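Local coordinates for ABC transporter, substrate binding protein (Mannopine) (Agrobacterium fabrum, PDB 5L9S) that probably binds the opine mannopine in the periplasm as the substrate-binding component of an ABC transporter, captured here open and without ligand, at residues A73-T78 / C99-A104. Residues are numbered along the deposited sequence; the frame is centred on the assembly and turned at random.
Sequences AHFAIT and CTRGGA
Arg101 lays its extended side chain across one face of the Phe75 ring. Its CD sits over the ring centre, 3.6 Å from the centroid. The guanidinium beyond it lies nearly parallel to the ring, the planes 10° apart, in an off-centre cation-pi stack with Arg101 CZ 3.4 Å from Phe75 CD2. Arginine suits this exposed place because its methylenes and flat charged end can both rest on the broad face that phenylalanine offers. Beside the stack, His74 NE2 donates to Gly102 O over 2.8 Å, with an N-H...O angle of 160°; the oxygen lies near the imidazole plane, and the N-H meets a lone pair in the carbonyl plane. With CG anti to the backbone N (chi1 -174°), histidine brings a ring N-H to this buried carbonyl. Residues 99-104 form a beta hairpin, in which the short, weakly bonded strand 99-100 pairs antiparallel with strand 103-116, and its turn packs against helix 72-77 of this periplasmic binding protein. Gly102 leaves room for His74 CD2 and Phe75 CE1; at Gly103 the backbone angles would jam a beta carbon against Gly102 O. Further out, Thr78 lays CG2 over one imidazole face, offset toward the rim, and gives its OG1 proton to His74 O at 2.7 Å. A water donates to both Thr78 OG1 and Arg101 O, bridging Thr78 and the turn. The Cys85-Cys99 disulfide ties down the hairpin's first strand, and Arg237 NE hydrogen-bonds to Gly103 O.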
loop_
_atom_site.group_PDB
_atom_site.type_symbol
_atom_site.label_atom_id
_atom_site.label_comp_id
_atom_site.label_asym_id
_atom_site.label_seq_id
_atom_site.Cartn_x
_atom_site.Cartn_y
_atom_site.Cartn_z
ATOM N N ALA A 73 -14.377 4.340 -12.050
ATOM C CA ALA A 73 -14.422 5.767 -11.716
ATOM C C ALA A 73 -13.070 6.462 -12.029
ATOM O O ALA A 73 -13.056 7.514 -12.671
ATOM C CB ALA A 73 -14.796 5.943 -10.249
ATOM N N HIS A 74 -11.951 5.818 -11.628
ATOM C CA HIS A 74 -10.584 6.253 -11.867
ATOM C C HIS A 74 -10.291 6.284 -13.361
ATOM O O HIS A 74 -9.759 7.277 -13.835
ATOM C CB HIS A 74 -9.597 5.317 -11.156
ATOM C CG HIS A 74 -8.167 5.760 -11.231
ATOM N ND1 HIS A 74 -7.661 6.737 -10.375
ATOM C CD2 HIS A 74 -7.182 5.361 -12.068
ATOM C CE1 HIS A 74 -6.396 6.889 -10.716
ATOM N NE2 HIS A 74 -6.057 6.088 -11.724
ATOM N N PHE A 75 -10.660 5.227 -14.106
ATOM C CA PHE A 75 -10.424 5.145 -15.553
ATOM C C PHE A 75 -11.214 6.186 -16.364
ATOM O O PHE A 75 -10.837 6.503 -17.499
ATOM C CB PHE A 75 -10.731 3.734 -16.075
ATOM C CG PHE A 75 -10.074 2.568 -15.377
ATOM C CD1 PHE A 75 -8.784 2.675 -14.863
ATOM C CD2 PHE A 75 -10.713 1.333 -15.300
ATOM C CE1 PHE A 75 -8.169 1.585 -14.255
ATOM C CE2 PHE A 75 -10.085 0.238 -14.709
ATOM C CZ PHE A 75 -8.819 0.373 -14.191
ATOM N N ALA A 76 -12.310 6.702 -15.789
ATOM C CA ALA A 76 -13.156 7.711 -16.426
ATOM C C ALA A 76 -12.532 9.099 -16.387
ATOM O O ALA A 76 -12.810 9.896 -17.278
ATOM C CB ALA A 76 -14.519 7.746 -15.755
ATOM N N ILE A 77 -11.712 9.396 -15.356
ATOM C CA ILE A 77 -11.072 10.698 -15.128
ATOM C C ILE A 77 -9.555 10.681 -15.414
ATOM O O ILE A 77 -8.905 11.724 -15.334
ATOM C CB ILE A 77 -11.400 11.241 -13.700
ATOM C CG1 ILE A 77 -10.912 10.289 -12.576
ATOM C CG2 ILE A 77 -12.880 11.531 -13.567
ATOM C CD1 ILE A 77 -10.915 10.852 -11.142
ATOM N N THR A 78 -8.997 9.507 -15.735
ATOM C CA THR A 78 -7.563 9.352 -16.006
ATOM C C THR A 78 -7.320 8.759 -17.375
ATOM O O THR A 78 -8.212 8.129 -17.971
ATOM C CB THR A 78 -6.814 8.520 -14.904
ATOM O OG1 THR A 78 -7.272 7.164 -14.887
ATOM C CG2 THR A 78 -6.879 9.146 -13.509
ATOM N N CYS A 99 3.305 -0.896 -13.718
ATOM C CA CYS A 99 2.758 0.039 -14.699
ATOM C C CYS A 99 1.487 -0.564 -15.301
ATOM O O CYS A 99 1.555 -1.490 -16.121
ATOM C CB CYS A 99 3.798 0.382 -15.771
ATOM S SG CYS A 99 3.707 2.089 -16.391
ATOM N N THR A 100 0.329 -0.053 -14.863
ATOM C CA THR A 100 -0.971 -0.521 -15.331
ATOM C C THR A 100 -1.770 0.588 -16.017
ATOM O O THR A 100 -1.278 1.710 -16.176
ATOM C CB THR A 100 -1.748 -1.120 -14.173
ATOM O OG1 THR A 100 -2.116 -0.071 -13.278
ATOM C CG2 THR A 100 -0.988 -2.241 -13.462
ATOM N N ARG A 101 -3.014 0.274 -16.406
ATOM C CA ARG A 101 -3.957 1.186 -17.043
ATOM C C ARG A 101 -4.152 2.474 -16.223
ATOM O O ARG A 101 -4.115 3.571 -16.771
ATOM C CB ARG A 101 -5.299 0.455 -17.213
ATOM C CG ARG A 101 -6.469 1.327 -17.695
ATOM C CD ARG A 101 -7.728 0.508 -17.824
ATOM N NE ARG A 101 -8.837 1.241 -18.429
ATOM C CZ ARG A 101 -10.059 0.731 -18.575
ATOM N NH1 ARG A 101 -10.334 -0.494 -18.136
ATOM N NH2 ARG A 101 -11.023 1.451 -19.137
ATOM N N GLY A 102 -4.345 2.309 -14.922
ATOM C CA GLY A 102 -4.607 3.400 -13.997
ATOM C C GLY A 102 -3.422 4.206 -13.519
ATOM O O GLY A 102 -3.614 5.275 -12.931
ATOM N N GLY A 103 -2.212 3.697 -13.738
ATOM C CA GLY A 103 -1.014 4.415 -13.326
ATOM C C GLY A 103 0.206 3.581 -13.009
ATOM O O GLY A 103 0.153 2.348 -13.054
ATOM N N ALA A 104 1.327 4.275 -12.688
ATOM C CA ALA A 104 2.609 3.669 -12.367
ATOM C C ALA A 104 2.721 3.510 -10.873
ATOM O O ALA A 104 2.260 4.383 -10.157
ATOM C CB ALA A 104 3.739 4.544 -12.881
HETATM O O HOH W 1 -6.473 5.091 -16.456
#